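CIR protein (Plasmodium chabaudi chabaudi, PDB 6ZYV) is of unknown function but belongs to the Plasmodium-interspersed repeat (PIR) variant antigens, a family associated with the malaria-infected red blood cell. Local coordinates at residues Asp6-Lys9 with Tyr10-Lys13; Gly62-Trp65 with Leu66-Phe70. The protein carries 5 engineered substitutions. All blocks are in the same frame, centred on the assembly; numbering follows the deposited sequence.

Contact 1. Residues Asp6-Lys9 with Tyr10-Lys13; sequences DNLK and YVCK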
ATOM      1  N   ASP A   6     -11.266   4.882  -8.640  1.00 71.37           N
ATOM      2  CA  ASP A   6     -10.575   6.013  -8.009  1.00 70.46           C
ATOM      3  C   ASP A   6     -10.132   5.710  -6.562  1.00 68.46           C
ATOM      4  O   ASP A   6      -9.854   6.637  -5.807  1.00 68.76           O
ATOM      5  CB  ASP A   6     -11.476   7.264  -8.059  1.00 73.33           C
ATOM      6  CG  ASP A   6     -10.783   8.604  -7.843  1.00 79.02           C
ATOM      7  OD1 ASP A   6      -9.560   8.697  -8.117  1.00 77.84           O
ATOM      8  OD2 ASP A   6     -11.472   9.571  -7.401  1.00 83.49           O
ATOM      9  N   ASN A   7     -10.043   4.416  -6.188  1.00 66.21           N
ATOM     10  CA  ASN A   7      -9.675   3.938  -4.859  1.00 64.37           C
ATOM     11  C   ASN A   7      -8.347   4.472  -4.364  1.00 61.01           C
ATOM     12  O   ASN A   7      -8.192   4.635  -3.151  1.00 61.42           O
ATOM     13  CB  ASN A   7      -9.693   2.400  -4.798  1.00 66.08           C
ATOM     14  CG  ASN A   7      -8.629   1.707  -5.630  1.00 70.65           C
ATOM     15  OD1 ASN A   7      -7.436   1.688  -5.289  1.00 72.95           O
ATOM     16  ND2 ASN A   7      -9.022   1.144  -6.756  1.00 71.37           N
ATOM     17  N   LEU A   8      -7.387   4.739  -5.283  1.00 57.72           N
ATOM     18  CA  LEU A   8      -6.072   5.248  -4.874  1.00 55.03           C
ATOM     19  C   LEU A   8      -6.125   6.591  -4.209  1.00 53.19           C
ATOM     20  O   LEU A   8      -5.276   6.883  -3.381  1.00 53.14           O
ATOM     21  CB  LEU A   8      -5.023   5.257  -5.992  1.00 54.30           C
ATOM     22  CG  LEU A   8      -4.387   3.938  -6.366  1.00 54.38           C
ATOM     23  CD1 LEU A   8      -3.207   4.151  -7.236  1.00 54.46           C
ATOM     24  CD2 LEU A   8      -3.891   3.184  -5.157  1.00 54.61           C
ATOM     25  N   LYS A   9      -7.157   7.387  -4.486  1.00 52.67           N
ATOM     26  CA  LYS A   9      -7.392   8.668  -3.831  1.00 53.47           C
ATOM     27  C   LYS A   9      -7.386   8.484  -2.291  1.00 52.60           C
ATOM     28  O   LYS A   9      -6.697   9.216  -1.588  1.00 53.31           O
ATOM     29  CB  LYS A   9      -8.748   9.227  -4.306  1.00 56.30           C
ATOM     30  CG  LYS A   9      -9.172  10.525  -3.650  1.00 62.32           C
ATOM     31  CD  LYS A   9     -10.531  10.969  -4.188  1.00 68.72           C
ATOM     32  CE  LYS A   9     -10.981  12.303  -3.622  1.00 73.65           C
ATOM     33  NZ  LYS A   9     -12.386  12.623  -4.010  1.00 76.43           N
ATOM     34  N   TYR A  10      -8.012   7.398  -1.819  1.00 51.03           N
ATOM     35  CA  TYR A  10      -8.113   7.083  -0.401  1.00 51.04           C
ATOM     36  C   TYR A  10      -6.958   6.228   0.084  1.00 49.22           C
ATOM     37  O   TYR A  10      -6.447   6.495   1.157  1.00 49.12           O
ATOM     38  CB  TYR A  10      -9.458   6.409  -0.078  1.00 51.80           C
ATOM     39  CG  TYR A  10     -10.621   7.270  -0.477  1.00 54.87           C
ATOM     40  CD1 TYR A  10     -10.842   8.491   0.137  1.00 57.19           C
ATOM     41  CD2 TYR A  10     -11.440   6.917  -1.551  1.00 57.04           C
ATOM     42  CE1 TYR A  10     -11.901   9.304  -0.245  1.00 59.99           C
ATOM     43  CE2 TYR A  10     -12.465   7.745  -1.978  1.00 59.71           C
ATOM     44  CZ  TYR A  10     -12.709   8.930  -1.312  1.00 62.41           C
ATOM     45  OH  TYR A  10     -13.753   9.725  -1.735  1.00 66.97           O
ATOM     46  N   VAL A  11      -6.526   5.226  -0.696  1.00 47.31           N
ATOM     47  CA  VAL A  11      -5.403   4.354  -0.332  1.00 45.70           C
ATOM     48  C   VAL A  11      -4.137   5.165  -0.081  1.00 45.78           C
ATOM     49  O   VAL A  11      -3.489   4.979   0.952  1.00 45.96           O
ATOM     50  CB  VAL A  11      -5.205   3.275  -1.416  1.00 45.21           C
ATOM     51  CG1 VAL A  11      -3.906   2.495  -1.223  1.00 45.07           C
ATOM     52  CG2 VAL A  11      -6.400   2.337  -1.468  1.00 44.80           C
ATOM     53  N   CYS A  12      -3.828   6.119  -0.987  1.00 46.04           N
ATOM     54  CA  CYS A  12      -2.648   6.994  -0.887  1.00 46.95           C
ATOM     55  C   CYS A  12      -2.714   7.894   0.343  1.00 47.82           C
ATOM     56  O   CYS A  12      -1.710   8.125   1.022  1.00 49.18           O
ATOM     57  CB  CYS A  12      -2.455   7.801  -2.171  1.00 48.16           C
ATOM     58  SG  CYS A  12      -2.021   6.797  -3.617  1.00 51.12           S
ATOM     59  N   LYS A  13      -3.909   8.372   0.656  1.00 47.52           N
ATOM     60  CA  LYS A  13      -4.162   9.219   1.812  1.00 48.41           C
ATOM     61  C   LYS A  13      -3.977   8.416   3.096  1.00 46.71           C
ATOM     62  O   LYS A  13      -3.310   8.876   4.011  1.00 46.78           O
ATOM     63  CB  LYS A  13      -5.615   9.736   1.705  1.00 52.83           C
ATOM     64  CG  LYS A  13      -5.912  11.078   2.331  1.00 60.12           C
ATOM     65  CD  LYS A  13      -6.941  11.805   1.457  1.00 66.94           C
ATOM     66  CE  LYS A  13      -7.986  12.582   2.205  1.00 72.97           C
ATOM     67  NZ  LYS A  13      -8.945  13.216   1.249  1.00 75.44           N
TER

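Contact 2. Residues Gly62-Trp65 with Leu66-Phe70; sequences GFIW and LLVMF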
ATOM      1  N   GLY A  62      -0.997  -0.529  13.044  1.00 48.50           N
ATOM      2  CA  GLY A  62      -1.032   0.326  11.857  1.00 47.71           C
ATOM      3  C   GLY A  62      -1.501  -0.408  10.617  1.00 45.77           C
ATOM      4  O   GLY A  62      -2.220   0.150   9.791  1.00 45.71           O
ATOM      5  N   PHE A  63      -1.117  -1.674  10.500  1.00 44.27           N
ATOM      6  CA  PHE A  63      -1.508  -2.533   9.395  1.00 43.02           C
ATOM      7  C   PHE A  63      -3.010  -2.851   9.471  1.00 43.28           C
ATOM      8  O   PHE A  63      -3.690  -2.819   8.450  1.00 43.51           O
ATOM      9  CB  PHE A  63      -0.675  -3.828   9.410  1.00 42.05           C
ATOM     10  CG  PHE A  63      -1.062  -4.825   8.346  1.00 41.55           C
ATOM     11  CD1 PHE A  63      -0.584  -4.702   7.048  1.00 42.11           C
ATOM     12  CD2 PHE A  63      -1.915  -5.877   8.640  1.00 42.18           C
ATOM     13  CE1 PHE A  63      -0.953  -5.613   6.066  1.00 42.30           C
ATOM     14  CE2 PHE A  63      -2.280  -6.784   7.664  1.00 43.00           C
ATOM     15  CZ  PHE A  63      -1.801  -6.641   6.380  1.00 42.50           C
ATOM     16  N   ILE A  64      -3.515  -3.161  10.666  1.00 43.62           N
ATOM     17  CA  ILE A  64      -4.933  -3.449  10.887  1.00 44.18           C
ATOM     18  C   ILE A  64      -5.762  -2.189  10.655  1.00 44.06           C
ATOM     19  O   ILE A  64      -6.780  -2.247   9.964  1.00 44.24           O
ATOM     20  CB  ILE A  64      -5.160  -4.053  12.278  1.00 45.19           C
ATOM     21  CG1 ILE A  64      -4.485  -5.430  12.348  1.00 46.19           C
ATOM     22  CG2 ILE A  64      -6.644  -4.137  12.630  1.00 45.86           C
ATOM     23  CD1 ILE A  64      -4.324  -5.913  13.751  1.00 47.21           C
ATOM     24  N   TRP A  65      -5.271  -1.029  11.117  1.00 43.25           N
ATOM     25  CA  TRP A  65      -5.929   0.241  10.843  1.00 43.21           C
ATOM     26  C   TRP A  65      -6.074   0.469   9.311  1.00 43.01           C
ATOM     27  O   TRP A  65      -7.153   0.820   8.866  1.00 44.07           O
ATOM     28  CB  TRP A  65      -5.170   1.402  11.509  1.00 43.16           C
ATOM     29  CG  TRP A  65      -5.829   2.734  11.316  1.00 43.33           C
ATOM     30  CD1 TRP A  65      -6.792   3.301  12.101  1.00 44.74           C
ATOM     31  CD2 TRP A  65      -5.576   3.659  10.255  1.00 43.20           C
ATOM     32  NE1 TRP A  65      -7.155   4.526  11.589  1.00 45.40           N
ATOM     33  CE2 TRP A  65      -6.441   4.756  10.439  1.00 44.64           C
ATOM     34  CE3 TRP A  65      -4.719   3.656   9.155  1.00 43.25           C
ATOM     35  CZ2 TRP A  65      -6.430   5.861   9.591  1.00 45.28           C
ATOM     36  CZ3 TRP A  65      -4.745   4.727   8.292  1.00 44.30           C
ATOM     37  CH2 TRP A  65      -5.568   5.829   8.530  1.00 44.93           C
ATOM     38  N   LEU A  66      -5.015   0.175   8.516  1.00 41.93           N
ATOM     39  CA  LEU A  66      -5.025   0.278   7.062  1.00 41.78           C
ATOM     40  C   LEU A  66      -6.090  -0.571   6.454  1.00 40.88           C
ATOM     41  O   LEU A  66      -6.839  -0.070   5.641  1.00 40.27           O
ATOM     42  CB  LEU A  66      -3.684  -0.157   6.418  1.00 42.29           C
ATOM     43  CG  LEU A  66      -2.641   0.896   6.081  1.00 44.25           C
ATOM     44  CD1 LEU A  66      -1.592   0.299   5.112  1.00 43.53           C
ATOM     45  CD2 LEU A  66      -3.290   2.196   5.537  1.00 44.22           C
ATOM     46  N   LEU A  67      -6.120  -1.875   6.787  1.00 40.90           N
ATOM     47  CA  LEU A  67      -7.116  -2.803   6.273  1.00 41.22           C
ATOM     48  C   LEU A  67      -8.521  -2.364   6.620  1.00 40.99           C
ATOM     49  O   LEU A  67      -9.402  -2.467   5.779  1.00 41.63           O
ATOM     50  CB  LEU A  67      -6.889  -4.225   6.813  1.00 42.45           C
ATOM     51  CG  LEU A  67      -5.785  -5.044   6.179  1.00 45.32           C
ATOM     52  CD1 LEU A  67      -5.743  -6.446   6.821  1.00 46.74           C
ATOM     53  CD2 LEU A  67      -5.992  -5.160   4.662  1.00 45.76           C
ATOM     54  N   VAL A  68      -8.738  -1.871   7.850  1.00 41.13           N
ATOM     55  CA  VAL A  68     -10.051  -1.396   8.262  1.00 41.75           C
ATOM     56  C   VAL A  68     -10.470  -0.181   7.392  1.00 41.55           C
ATOM     57  O   VAL A  68     -11.576  -0.155   6.853  1.00 41.32           O
ATOM     58  CB  VAL A  68     -10.091  -1.098   9.775  1.00 43.17           C
ATOM     59  CG1 VAL A  68     -11.331  -0.291  10.153  1.00 43.35           C
ATOM     60  CG2 VAL A  68     -10.043  -2.397  10.581  1.00 44.76           C
ATOM     61  N   MET A  69      -9.553   0.770   7.190  1.00 41.06           N
ATOM     62  CA  MET A  69      -9.822   1.942   6.364  1.00 41.36           C
ATOM     63  C   MET A  69     -10.064   1.590   4.915  1.00 42.15           C
ATOM     64  O   MET A  69     -10.938   2.176   4.309  1.00 43.81           O
ATOM     65  CB  MET A  69      -8.664   2.948   6.444  1.00 41.27           C
ATOM     66  CG  MET A  69      -8.541   3.603   7.780  1.00 43.22           C
ATOM     67  SD  MET A  69      -9.995   4.549   8.289  1.00 47.15           S
ATOM     68  CE  MET A  69     -10.047   5.815   6.983  1.00 41.06           C
ATOM     69  N   PHE A  70      -9.287   0.664   4.338  1.00 41.43           N
ATOM     70  CA  PHE A  70      -9.455   0.265   2.946  1.00 41.60           C
ATOM     71  C   PHE A  70     -10.828  -0.382   2.742  1.00 43.34           C
ATOM     72  O   PHE A  70     -11.467  -0.136   1.724  1.00 43.66           O
ATOM     73  CB  PHE A  70      -8.354  -0.722   2.488  1.00 39.94           C
ATOM     74  CG  PHE A  70      -6.946  -0.179   2.376  1.00 39.56           C
ATOM     75  CD1 PHE A  70      -6.698   1.183   2.466  1.00 39.50           C
ATOM     76  CD2 PHE A  70      -5.864  -1.038   2.223  1.00 38.99           C
ATOM     77  CE1 PHE A  70      -5.401   1.670   2.394  1.00 39.64           C
ATOM     78  CE2 PHE A  70      -4.570  -0.546   2.106  1.00 38.74           C
ATOM     79  CZ  PHE A  70      -4.341   0.799   2.193  1.00 38.84           C
TER

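Contact 1. Residues Asp6-Lys9 with Tyr10-Lys13
N7 O is gripped twice by the segment that follows it. V11 N donates to it over 3.0 Å in a nearly straight bond (N-H...O 171°) lying in the carbonyl plane, whereas Y10 N reaches the same oxygen at 3.1 Å with a bent angle of 138° and from above that plane, away from a lone pair. One residue on, C12 N donates to L8 O at 2.9 Å. An i+3 bond thus stands beside two i+4 bonds in the N-terminal part of helix 8-20.

Among the apolar contacts, the CD2 branch of L8 comes 4.0 Å from V11 CB, the two side chains running at a slant to each other. L8 CB also lies beside C12 SG. That sulfur forms the disulfide to C165, which pins this part of the helix covalently to helix 154-174; L8 packs on the same helix through F161, L164 and Y168.

The outer flank carries the long side chains. With CG anti to its backbone N (chi1 177°) and every later torsion extended, K9 runs alongside Y10 and lays its CD over one face of the ring, 4.1 Å from Y10 CZ. K9 NZ and K13 NZ, like charges, are 6.3 Å apart, and K13 NZ forms a salt bridge with D172.

Contact 2. Residues Gly62-Trp65 with Leu66-Phe70
Four consecutive backbone bonds join the two segments, each from residue i+4 back to residue i, the repeat that defines an alpha-helix. V68 N donates to I64 O at 2.9 Å, with the donor almost in line with the C=O bond (C=O...N 164°). M69 N reaches W65 O at 2.9 Å, L67 N reaches F63 O at 3.1 Å, and L66 N meets G62 O, also at 3.1 Å and with the donor tilted from its carbonyl plane.

The main side-chain contact is between W65 and M69. M69 CG stands over the indole, 3.5 Å from the centroid of the W65 six-membered ring and 12° off its normal, a CH-pi contact. A bend at chi2 of the methionine brings SD obliquely to 4.5 Å from that centroid, adding a Met-aromatic contact. W65 CZ3 also touches L66 CD2. On another flank F63 CE2 meets L67 CD1 at 3.6 Å. A trans chi1 (177°) puts the F63 ring beside this leucine, one turn later in the helix. I64 and V68 touch more loosely, CG2 to CG2 at 4.3 Å.

These flanks face different parts of an all-helical fold. F63 and L67 pack on A91 of helix 81-101, and the F63 ring meets Y114 of helix 110-118 nearly perpendicularly; I64 and V68 turn to helix 122-127 through Y124 and H127, while L66 and M69 rest against D14 of helix 8-20.

Overall arrangement
From the N terminus, contact 1 lies at the N-terminal part of helix 8-20, and contact 2 lies later, within helix 55-71. Both join adjoining segments, so neither closes a loop; they stand in series, without nesting or crossing. Their centres are about 13 Å apart, yet the two helices touch directly, F70 CE1 packing 3.8 Å from V11 CA. Helix 81-101 connects them further, since Y90 receives N7 and L8 from contact 1 and F70 from contact 2. Beyond this shared neighbour they diverge: residues 6-13 bind helix 154-174, partly through the C12-C165 disulfide, whereas residues 62-70 also reach helices 110-118 and 122-127.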